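Local structure of HdaB,HdaA (Adhesin), HUS-associated diffuse adherence (Escherichia coli, 5D55) at residues Asn24-Gly29 with Ile107-Asn112; Phe46-Asn51 with Ile76-Asn81; His72-Arg77 with Gly118-Ser123. The protein serves as the minor tip subunit of the Hda (AAF/IV) pilus, a chaperone-usher surface fibre linked to adhesion and biofilm formation in enteroaggregative E. coli. One frame throughout, in Å; residues are numbered along the deposited sequence.

Contact 1 of 3, residues Asn24-Gly29 with Ile107-Asn112; sequences NLLHDG and IEVDGN
Asp-28 and Gly-111 lock together where the loop leaving strand 25-26 meets the turn that ends strand 102-109, both in the HdaB part of the fusion. Gly-111 N donates to Asp-28 OD1 over 2.6 Å, on the anti lone pair that faces away from OD2. A chi1 of 175° swings the Asp-28 carboxylate away from its own backbone N and over to the Gly-111 amide. Asn-112 OD1 accepts from Asp-28 N at 2.9 Å in a nearly straight bond (171° at the hydrogen). One residue on, Gly-29 N reaches Val-109 O at 2.8 Å. Next to these bonds the one apolar pair is Leu-26 with Val-109, CD1 to CG2 at 3.9 Å, the two side chains crossing at about a right angle.

The other side is looser. The His-27 ring lies alongside the Asn-112 amide, their planes nearly perpendicular, and Asn-112 ND2 makes a weak hydrogen bond to a citrate probably left from crystallisation. A water donates to Gly-29 O over 2.6 Å and more weakly to Glu-108 OE2, so the edge beside Glu-108 is bridged by solvent.

Asp-28 OD1 and Asp-110 OD1 stand 4.0 Å apart, yet both form salt bridges with Arg-77 NH1. The shared arginine would offset their repulsion and probably keep both carboxylates ionised, tying loop, turn and strand 73-79 together through charge.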
loop_
_atom_site.group_PDB
_atom_site.type_symbol
_atom_site.label_atom_id
_atom_site.label_comp_id
_atom_site.label_asym_id
_atom_site.label_seq_id
_atom_site.Cartn_x
_atom_site.Cartn_y
_atom_site.Cartn_z
ATOM N N ASN B 24 -39.205 1.694 -7.858
ATOM C CA ASN B 24 -38.191 1.637 -8.908
ATOM C C ASN B 24 -38.096 2.903 -9.761
ATOM O O ASN B 24 -37.452 2.891 -10.800
ATOM C CB ASN B 24 -38.427 0.410 -9.796
ATOM C CG ASN B 24 -39.564 0.604 -10.777
ATOM O OD1 ASN B 24 -40.581 1.212 -10.455
ATOM N ND2 ASN B 24 -39.396 0.077 -11.988
ATOM N N LEU B 25 -38.754 3.975 -9.330
ATOM C CA LEU B 25 -38.615 5.276 -9.984
ATOM C C LEU B 25 -37.592 6.033 -9.152
ATOM O O LEU B 25 -37.935 6.758 -8.210
ATOM C CB LEU B 25 -39.962 6.006 -10.065
ATOM C CG LEU B 25 -41.048 5.296 -10.896
ATOM C CD1 LEU B 25 -42.349 6.107 -10.980
ATOM C CD2 LEU B 25 -40.556 4.970 -12.302
ATOM N N LEU B 26 -36.320 5.812 -9.483
ATOM C CA LEU B 26 -35.238 6.228 -8.611
ATOM C C LEU B 26 -34.616 7.543 -9.067
ATOM O O LEU B 26 -34.063 7.640 -10.168
ATOM C CB LEU B 26 -34.192 5.114 -8.467
ATOM C CG LEU B 26 -34.723 3.715 -8.110
ATOM C CD1 LEU B 26 -33.572 2.723 -7.878
ATOM C CD2 LEU B 26 -35.628 3.780 -6.887
ATOM N N HIS B 27 -34.752 8.550 -8.205
ATOM C CA HIS B 27 -34.118 9.849 -8.386
ATOM C C HIS B 27 -32.608 9.708 -8.264
ATOM O O HIS B 27 -32.112 8.870 -7.510
ATOM C CB HIS B 27 -34.623 10.841 -7.330
ATOM C CG HIS B 27 -36.012 11.347 -7.576
ATOM N ND1 HIS B 27 -36.281 12.403 -8.421
ATOM C CD2 HIS B 27 -37.205 10.965 -7.062
ATOM C CE1 HIS B 27 -37.582 12.638 -8.430
ATOM N NE2 HIS B 27 -38.164 11.784 -7.607
ATOM N N ASP B 28 -31.880 10.531 -9.013
ATOM C CA ASP B 28 -30.440 10.640 -8.859
ATOM C C ASP B 28 -30.103 10.883 -7.385
ATOM O O ASP B 28 -30.791 11.637 -6.699
ATOM C CB ASP B 28 -29.924 11.817 -9.705
ATOM C CG ASP B 28 -28.447 12.080 -9.503
ATOM O OD1 ASP B 28 -27.629 11.472 -10.224
ATOM O OD2 ASP B 28 -28.098 12.898 -8.626
ATOM N N GLY B 29 -29.050 10.245 -6.900
ATOM C CA GLY B 29 -28.624 10.449 -5.521
ATOM C C GLY B 29 -29.207 9.459 -4.521
ATOM O O GLY B 29 -28.724 9.372 -3.392
ATOM N N ILE B 107 -23.319 3.955 -2.138
ATOM C CA ILE B 107 -23.591 3.652 -3.529
ATOM C C ILE B 107 -24.899 4.373 -3.799
ATOM O O ILE B 107 -25.883 4.196 -3.064
ATOM C CB ILE B 107 -23.770 2.128 -3.800
ATOM C CG1 ILE B 107 -22.540 1.308 -3.369
ATOM C CG2 ILE B 107 -24.165 1.878 -5.272
ATOM C CD1 ILE B 107 -21.292 1.539 -4.233
ATOM N N GLU B 108 -24.897 5.239 -4.807
ATOM C CA GLU B 108 -26.083 6.035 -5.127
ATOM C C GLU B 108 -26.494 5.840 -6.571
ATOM O O GLU B 108 -25.656 5.552 -7.425
ATOM C CB GLU B 108 -25.834 7.517 -4.862
ATOM C CG GLU B 108 -25.545 7.838 -3.390
ATOM C CD GLU B 108 -25.408 9.326 -3.117
ATOM O OE1 GLU B 108 -25.354 10.121 -4.085
ATOM O OE2 GLU B 108 -25.362 9.700 -1.927
ATOM N N VAL B 109 -27.782 6.035 -6.840
ATOM C CA VAL B 109 -28.297 6.008 -8.194
ATOM C C VAL B 109 -27.687 7.189 -8.956
ATOM O O VAL B 109 -27.741 8.332 -8.500
ATOM C CB VAL B 109 -29.839 6.108 -8.198
ATOM C CG1 VAL B 109 -30.359 6.138 -9.612
ATOM C CG2 VAL B 109 -30.442 4.922 -7.428
ATOM N N ASP B 110 -27.109 6.900 -10.112
ATOM C CA ASP B 110 -26.429 7.931 -10.906
ATOM C C ASP B 110 -27.342 8.361 -12.059
ATOM O O ASP B 110 -27.391 7.705 -13.101
ATOM C CB ASP B 110 -25.084 7.391 -11.398
ATOM C CG ASP B 110 -24.218 8.457 -12.079
ATOM O OD1 ASP B 110 -24.537 9.661 -11.989
ATOM O OD2 ASP B 110 -23.213 8.078 -12.712
ATOM N N GLY B 111 -28.084 9.442 -11.844
ATOM C CA GLY B 111 -29.074 9.933 -12.814
ATOM C C GLY B 111 -30.453 9.315 -12.610
ATOM O O GLY B 111 -30.568 8.122 -12.295
ATOM N N ASN B 112 -31.499 10.120 -12.776
ATOM C CA ASN B 112 -32.885 9.628 -12.671
ATOM C C ASN B 112 -33.091 8.358 -13.511
ATOM O O ASN B 112 -32.765 8.343 -14.700
ATOM C CB ASN B 112 -33.874 10.702 -13.129
ATOM C CG ASN B 112 -34.052 11.833 -12.122
ATOM O OD1 ASN B 112 -33.368 11.915 -11.098
ATOM N ND2 ASN B 112 -34.980 12.734 -12.431
HETATM O O HOH W 1 -28.097 11.225 -1.703
#

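Contact 2 of 3, residues Phe46-Asn51 with Ile76-Asn81; sequences FRVWIN and IRIGGN
Ile-50 lays its CD1 methyl over one face of the flat peptide group joining Arg-77 to Ile-78, with CD1 3.7 Å from Arg-77 C. The aromatic groups stand round the margin of this contact: Tyr-62 packs against both Ile-50 and Ile-76, and Trp-83 touches Val-48. The Trp-49 side chain leaves the strand away from 76-81 and lies against Ser-125 and Glu-127, with Ala-144 of the second subunit, from its appended HdaA segment, also packed on it.

Strands 46-50 and 76-79 run antiparallel at 164° with axes 7.2 Å apart, but they belong to different sheets: this is the layer between the two sheets of the immunoglobulin-like beta sandwich expected of a chaperone-usher pilus subunit, within HdaB.

Between the strands the meeting is aliphatic. Ile-50 fits between Ile-76 and Ile-78. Its CG1 touches Ile-78 CD1 at 3.6 Å, the two side chains sliding past each other in opposite directions, while its CD1 meets Ile-76 CD1 at 3.8 Å. Ile-76 holds CG1 between its backbone N and carbonyl carbon (chi1 54°), and this sends the CD1 end to Ile-50, where it also lies 4.0 Å from Ile-50 CG2. Further along, Val-48 CG1 reaches the other flank of the same Ile-78 CD1 at 4.0 Å, the Val-48 and Ile-78 side chains crossing at about a right angle. Strand 102-109, next to 73-79, adds Phe-105 and Ile-107 beside Ile-78. Arg-77 heads the other way, toward the outside of the sheet.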
loop_
_atom_site.group_PDB
_atom_site.type_symbol
_atom_site.label_atom_id
_atom_site.label_comp_id
_atom_site.label_asym_id
_atom_site.label_seq_id
_atom_site.Cartn_x
_atom_site.Cartn_y
_atom_site.Cartn_z
ATOM N N PHE B 46 -8.695 9.055 2.019
ATOM C CA PHE B 46 -9.186 7.766 1.551
ATOM C C PHE B 46 -9.476 7.858 0.063
ATOM O O PHE B 46 -9.756 8.948 -0.451
ATOM C CB PHE B 46 -10.489 7.382 2.269
ATOM C CG PHE B 46 -10.352 7.173 3.768
ATOM C CD1 PHE B 46 -10.181 5.899 4.290
ATOM C CD2 PHE B 46 -10.428 8.246 4.652
ATOM C CE1 PHE B 46 -10.091 5.690 5.683
ATOM C CE2 PHE B 46 -10.332 8.052 6.035
ATOM C CZ PHE B 46 -10.158 6.772 6.551
ATOM N N ARG B 47 -9.418 6.704 -0.603
ATOM C CA ARG B 47 -9.812 6.539 -1.993
ATOM C C ARG B 47 -10.693 5.289 -2.115
ATOM O O ARG B 47 -10.330 4.220 -1.613
ATOM C CB ARG B 47 -8.555 6.370 -2.847
ATOM C CG ARG B 47 -8.777 6.383 -4.343
ATOM C CD ARG B 47 -7.462 6.122 -5.065
ATOM N NE ARG B 47 -7.613 6.151 -6.517
ATOM C CZ ARG B 47 -6.603 6.062 -7.382
ATOM N NH1 ARG B 47 -5.354 5.935 -6.947
ATOM N NH2 ARG B 47 -6.841 6.104 -8.687
ATOM N N VAL B 48 -11.847 5.426 -2.769
ATOM C CA VAL B 48 -12.799 4.314 -2.953
ATOM C C VAL B 48 -13.248 4.295 -4.418
ATOM O O VAL B 48 -13.341 5.350 -5.050
ATOM C CB VAL B 48 -14.041 4.492 -2.037
ATOM C CG1 VAL B 48 -15.117 3.459 -2.335
ATOM C CG2 VAL B 48 -13.637 4.407 -0.564
ATOM N N TRP B 49 -13.518 3.105 -4.953
ATOM C CA TRP B 49 -14.029 2.973 -6.314
ATOM C C TRP B 49 -14.940 1.765 -6.480
ATOM O O TRP B 49 -14.853 0.802 -5.721
ATOM C CB TRP B 49 -12.894 2.910 -7.347
ATOM C CG TRP B 49 -11.929 1.765 -7.150
ATOM C CD1 TRP B 49 -11.967 0.539 -7.768
ATOM C CD2 TRP B 49 -10.774 1.745 -6.290
ATOM N NE1 TRP B 49 -10.918 -0.237 -7.343
ATOM C CE2 TRP B 49 -10.167 0.474 -6.438
ATOM C CE3 TRP B 49 -10.198 2.677 -5.411
ATOM C CZ2 TRP B 49 -9.009 0.108 -5.743
ATOM C CZ3 TRP B 49 -9.052 2.318 -4.711
ATOM C CH2 TRP B 49 -8.467 1.039 -4.881
ATOM N N ILE B 50 -15.802 1.841 -7.485
ATOM C CA ILE B 50 -16.679 0.738 -7.870
ATOM C C ILE B 50 -15.980 -0.189 -8.866
ATOM O O ILE B 50 -15.359 0.271 -9.831
ATOM C CB ILE B 50 -17.989 1.266 -8.493
ATOM C CG1 ILE B 50 -18.727 2.165 -7.497
ATOM C CG2 ILE B 50 -18.874 0.083 -8.969
ATOM C CD1 ILE B 50 -19.894 3.001 -8.101
ATOM N N ASN B 51 -16.073 -1.496 -8.622
ATOM C CA ASN B 51 -15.587 -2.473 -9.576
ATOM C C ASN B 51 -16.709 -2.865 -10.521
ATOM O O ASN B 51 -17.467 -3.803 -10.258
ATOM C CB ASN B 51 -15.030 -3.705 -8.863
ATOM C CG ASN B 51 -13.983 -3.354 -7.820
ATOM O OD1 ASN B 51 -14.171 -3.614 -6.631
ATOM N ND2 ASN B 51 -12.879 -2.749 -8.257
ATOM N N ILE B 76 -24.726 3.472 -11.383
ATOM C CA ILE B 76 -24.415 3.866 -10.002
ATOM C C ILE B 76 -23.158 4.702 -9.895
ATOM O O ILE B 76 -22.333 4.679 -10.795
ATOM C CB ILE B 76 -24.275 2.645 -9.067
ATOM C CG1 ILE B 76 -23.250 1.643 -9.618
ATOM C CG2 ILE B 76 -25.640 2.038 -8.809
ATOM C CD1 ILE B 76 -22.809 0.584 -8.627
ATOM N N ARG B 77 -23.035 5.451 -8.797
ATOM C CA ARG B 77 -21.820 6.217 -8.481
ATOM C C ARG B 77 -21.575 6.122 -6.974
ATOM O O ARG B 77 -22.486 5.767 -6.231
ATOM C CB ARG B 77 -21.980 7.694 -8.879
ATOM C CG ARG B 77 -23.072 8.448 -8.115
ATOM C CD ARG B 77 -22.881 9.956 -8.241
ATOM N NE ARG B 77 -23.872 10.719 -7.480
ATOM C CZ ARG B 77 -25.006 11.200 -7.991
ATOM N NH1 ARG B 77 -25.309 11.004 -9.267
ATOM N NH2 ARG B 77 -25.840 11.879 -7.223
ATOM N N ILE B 78 -20.358 6.439 -6.530
ATOM C CA ILE B 78 -20.106 6.637 -5.090
ATOM C C ILE B 78 -20.625 8.016 -4.700
ATOM O O ILE B 78 -20.406 8.995 -5.432
ATOM C CB ILE B 78 -18.596 6.558 -4.749
ATOM C CG1 ILE B 78 -18.002 5.226 -5.218
ATOM C CG2 ILE B 78 -18.343 6.770 -3.228
ATOM C CD1 ILE B 78 -18.485 4.028 -4.390
ATOM N N GLY B 79 -21.325 8.095 -3.565
ATOM C CA GLY B 79 -21.766 9.373 -3.017
ATOM C C GLY B 79 -21.310 9.592 -1.584
ATOM O O GLY B 79 -20.653 8.730 -0.973
ATOM N N GLY B 80 -21.668 10.754 -1.052
ATOM C CA GLY B 80 -21.426 11.082 0.341
ATOM C C GLY B 80 -20.692 12.394 0.463
ATOM O O GLY B 80 -19.884 12.750 -0.406
ATOM N N ASN B 81 -20.999 13.125 1.531
ATOM C CA ASN B 81 -20.264 14.337 1.907
ATOM C C ASN B 81 -18.766 14.101 1.960
ATOM O O ASN B 81 -18.318 13.048 2.418
ATOM C CB ASN B 81 -20.740 14.824 3.284
#

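Contact 3 of 3, residues His72-Arg77 with Gly118-Ser123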
loop_
_atom_site.group_PDB
_atom_site.type_symbol
_atom_site.label_atom_id
_atom_site.label_comp_id
_atom_site.label_asym_id
_atom_site.label_seq_id
_atom_site.Cartn_x
_atom_site.Cartn_y
_atom_site.Cartn_z
ATOM N N HIS B 72 -31.173 -6.526 -16.538
ATOM C CA HIS B 72 -31.272 -5.119 -16.909
ATOM C C HIS B 72 -30.161 -4.315 -16.248
ATOM O O HIS B 72 -29.451 -4.824 -15.371
ATOM C CB HIS B 72 -32.623 -4.558 -16.484
ATOM C CG HIS B 72 -33.761 -5.005 -17.342
ATOM N ND1 HIS B 72 -34.351 -4.184 -18.278
ATOM C CD2 HIS B 72 -34.423 -6.185 -17.405
ATOM C CE1 HIS B 72 -35.332 -4.835 -18.876
ATOM N NE2 HIS B 72 -35.397 -6.054 -18.368
ATOM N N ASN B 73 -30.031 -3.053 -16.650
ATOM C CA ASN B 73 -28.915 -2.214 -16.231
ATOM C C ASN B 73 -29.286 -1.158 -15.197
ATOM O O ASN B 73 -30.392 -0.603 -15.214
ATOM C CB ASN B 73 -28.252 -1.555 -17.452
ATOM C CG ASN B 73 -27.820 -2.568 -18.505
ATOM O OD1 ASN B 73 -28.281 -2.527 -19.651
ATOM N ND2 ASN B 73 -26.960 -3.490 -18.123
ATOM N N LEU B 74 -28.349 -0.894 -14.289
ATOM C CA LEU B 74 -28.488 0.166 -13.305
ATOM C C LEU B 74 -27.195 0.972 -13.280
ATOM O O LEU B 74 -26.116 0.397 -13.208
ATOM C CB LEU B 74 -28.758 -0.419 -11.915
ATOM C CG LEU B 74 -28.559 0.487 -10.690
ATOM C CD1 LEU B 74 -29.598 1.607 -10.628
ATOM C CD2 LEU B 74 -28.583 -0.352 -9.423
ATOM N N ARG B 75 -27.311 2.295 -13.333
ATOM C CA ARG B 75 -26.135 3.160 -13.333
ATOM C C ARG B 75 -25.926 3.690 -11.920
ATOM O O ARG B 75 -26.849 4.266 -11.328
ATOM C CB ARG B 75 -26.291 4.328 -14.324
ATOM C CG ARG B 75 -26.019 4.005 -15.800
ATOM C CD ARG B 75 -27.236 3.351 -16.487
ATOM N NE ARG B 75 -27.015 3.102 -17.918
ATOM C CZ ARG B 75 -27.831 2.386 -18.698
ATOM N NH1 ARG B 75 -28.934 1.828 -18.206
ATOM N NH2 ARG B 75 -27.538 2.218 -19.982
ATOM N N ILE B 76 -24.726 3.472 -11.383
ATOM C CA ILE B 76 -24.415 3.866 -10.002
ATOM C C ILE B 76 -23.158 4.702 -9.895
ATOM O O ILE B 76 -22.333 4.679 -10.795
ATOM C CB ILE B 76 -24.275 2.645 -9.067
ATOM C CG1 ILE B 76 -23.250 1.643 -9.618
ATOM C CG2 ILE B 76 -25.640 2.038 -8.809
ATOM C CD1 ILE B 76 -22.809 0.584 -8.627
ATOM N N ARG B 77 -23.035 5.451 -8.797
ATOM C CA ARG B 77 -21.820 6.217 -8.481
ATOM C C ARG B 77 -21.575 6.122 -6.974
ATOM O O ARG B 77 -22.486 5.767 -6.231
ATOM C CB ARG B 77 -21.980 7.694 -8.879
ATOM C CG ARG B 77 -23.072 8.448 -8.115
ATOM C CD ARG B 77 -22.881 9.956 -8.241
ATOM N NE ARG B 77 -23.872 10.719 -7.480
ATOM C CZ ARG B 77 -25.006 11.200 -7.991
ATOM N NH1 ARG B 77 -25.309 11.004 -9.267
ATOM N NH2 ARG B 77 -25.840 11.879 -7.223
ATOM N N GLY B 118 -35.031 -6.509 -10.036
ATOM C CA GLY B 118 -34.028 -7.548 -10.148
ATOM C C GLY B 118 -33.006 -7.451 -9.030
ATOM O O GLY B 118 -33.118 -6.601 -8.157
ATOM N N LYS B 119 -32.012 -8.333 -9.085
ATOM C CA LYS B 119 -30.945 -8.400 -8.093
ATOM C C LYS B 119 -29.654 -7.851 -8.682
ATOM O O LYS B 119 -29.177 -8.338 -9.701
ATOM C CB LYS B 119 -30.735 -9.846 -7.638
ATOM C CG LYS B 119 -31.891 -10.419 -6.840
ATOM C CD LYS B 119 -31.745 -11.916 -6.657
ATOM C CE LYS B 119 -32.538 -12.686 -7.709
ATOM N NZ LYS B 119 -32.442 -14.162 -7.505
ATOM N N TYR B 120 -29.094 -6.845 -8.014
ATOM C CA TYR B 120 -27.940 -6.116 -8.507
ATOM C C TYR B 120 -26.805 -6.205 -7.493
ATOM O O TYR B 120 -26.989 -5.860 -6.329
ATOM C CB TYR B 120 -28.310 -4.645 -8.719
ATOM C CG TYR B 120 -29.327 -4.412 -9.812
ATOM C CD1 TYR B 120 -28.913 -4.112 -11.111
ATOM C CD2 TYR B 120 -30.701 -4.496 -9.559
ATOM C CE1 TYR B 120 -29.836 -3.887 -12.138
ATOM C CE2 TYR B 120 -31.637 -4.279 -10.590
ATOM C CZ TYR B 120 -31.186 -3.974 -11.878
ATOM O OH TYR B 120 -32.083 -3.745 -12.911
ATOM N N LEU B 121 -25.637 -6.644 -7.948
ATOM C CA LEU B 121 -24.470 -6.816 -7.082
ATOM C C LEU B 121 -23.489 -5.636 -7.174
ATOM O O LEU B 121 -22.977 -5.317 -8.259
ATOM C CB LEU B 121 -23.768 -8.133 -7.422
ATOM C CG LEU B 121 -22.543 -8.494 -6.585
ATOM C CD1 LEU B 121 -22.955 -9.145 -5.271
ATOM C CD2 LEU B 121 -21.590 -9.392 -7.374
ATOM N N PHE B 122 -23.255 -4.972 -6.043
ATOM C CA PHE B 122 -22.284 -3.880 -5.984
ATOM C C PHE B 122 -20.968 -4.403 -5.419
ATOM O O PHE B 122 -20.965 -5.048 -4.362
ATOM C CB PHE B 122 -22.749 -2.740 -5.072
ATOM C CG PHE B 122 -24.164 -2.277 -5.295
ATOM C CD1 PHE B 122 -24.721 -2.199 -6.571
ATOM C CD2 PHE B 122 -24.911 -1.843 -4.215
ATOM C CE1 PHE B 122 -26.023 -1.735 -6.749
ATOM C CE2 PHE B 122 -26.207 -1.384 -4.377
ATOM C CZ PHE B 122 -26.763 -1.330 -5.652
ATOM N N SER B 123 -19.865 -4.117 -6.113
ATOM C CA SER B 123 -18.515 -4.433 -5.644
ATOM C C SER B 123 -17.731 -3.142 -5.566
ATOM O O SER B 123 -17.692 -2.380 -6.544
ATOM C CB SER B 123 -17.799 -5.388 -6.597
ATOM O OG SER B 123 -16.422 -5.508 -6.270
#
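Leu-74 wedges between two aromatic rings, Tyr-120 and Phe-122. Its CD2 methyl lies over one face of the Tyr-120 ring and at the same time meets the rim of Phe-122 in the ring plane, 4.0 Å from Phe-122 CE1. Leu-74 CB closes on Tyr-120 CE1 at 3.6 Å, and CG sits opposite the backbone N (chi1 164°), which carries the branch on toward Phe-122. Just before the strand, His-72 O approaches Tyr-120 CE1 at 3.4 Å and His-72 CB lies 3.7 Å from Tyr-120 OH. At the other end Ile-76 CD1 reaches Phe-122 CD1 at 4.0 Å. Tyr-120 O, from the same strand as Phe-122, lies over one face of that ring, offset toward its rim.

Strands 73-77 and 118-123 face each other from the two sheets of the HdaB sandwich, running 37° apart with axes 8.9 Å apart, so the gap is bridged mainly by side chains, with the His-72 carbonyl the backbone group that comes closest.

A second shell sets the rings. Tyr-120 OH hydrogen-bonds to His-116 O, anchoring the phenol end, while the His-116 ring stacks on that of His-72. Leu-32 packs on Leu-74, Ile-76 and Phe-122, and Val-64 on Ile-76 and Tyr-120. Beyond, strand 118-123 pairs antiparallel with a strand of the second subunit, where Thr-148, Gln-150 and Val-153 come from the appended HdaA segment; this engineered pairing is consistent with donor-strand complementation.

How the contacts relate
All three contacts lie in the HdaB sandwich, and strand 73-79 ties them together. Contacts 2 and 3 share Ile-76 and Arg-77: Ile-76 faces the interior that strands 45-50 and 118-132 cover, while Arg-77 points outward to contact 1, where its NH1 meets Asp-28 OD1 at 2.6 Å. Contact 1 also joins the same sheet directly, as Glu-108 N lies 2.8 Å from Arg-77 O in a probable hydrogen bond. Just past strand 45-50, Asn-51 N and Ser-123 O of the opposite sheet, 2.8 Å apart, probably link contacts 2 and 3. The centres of contacts 1 and 3 are about 11 Å apart; contact 2 lies about 14 Å from each.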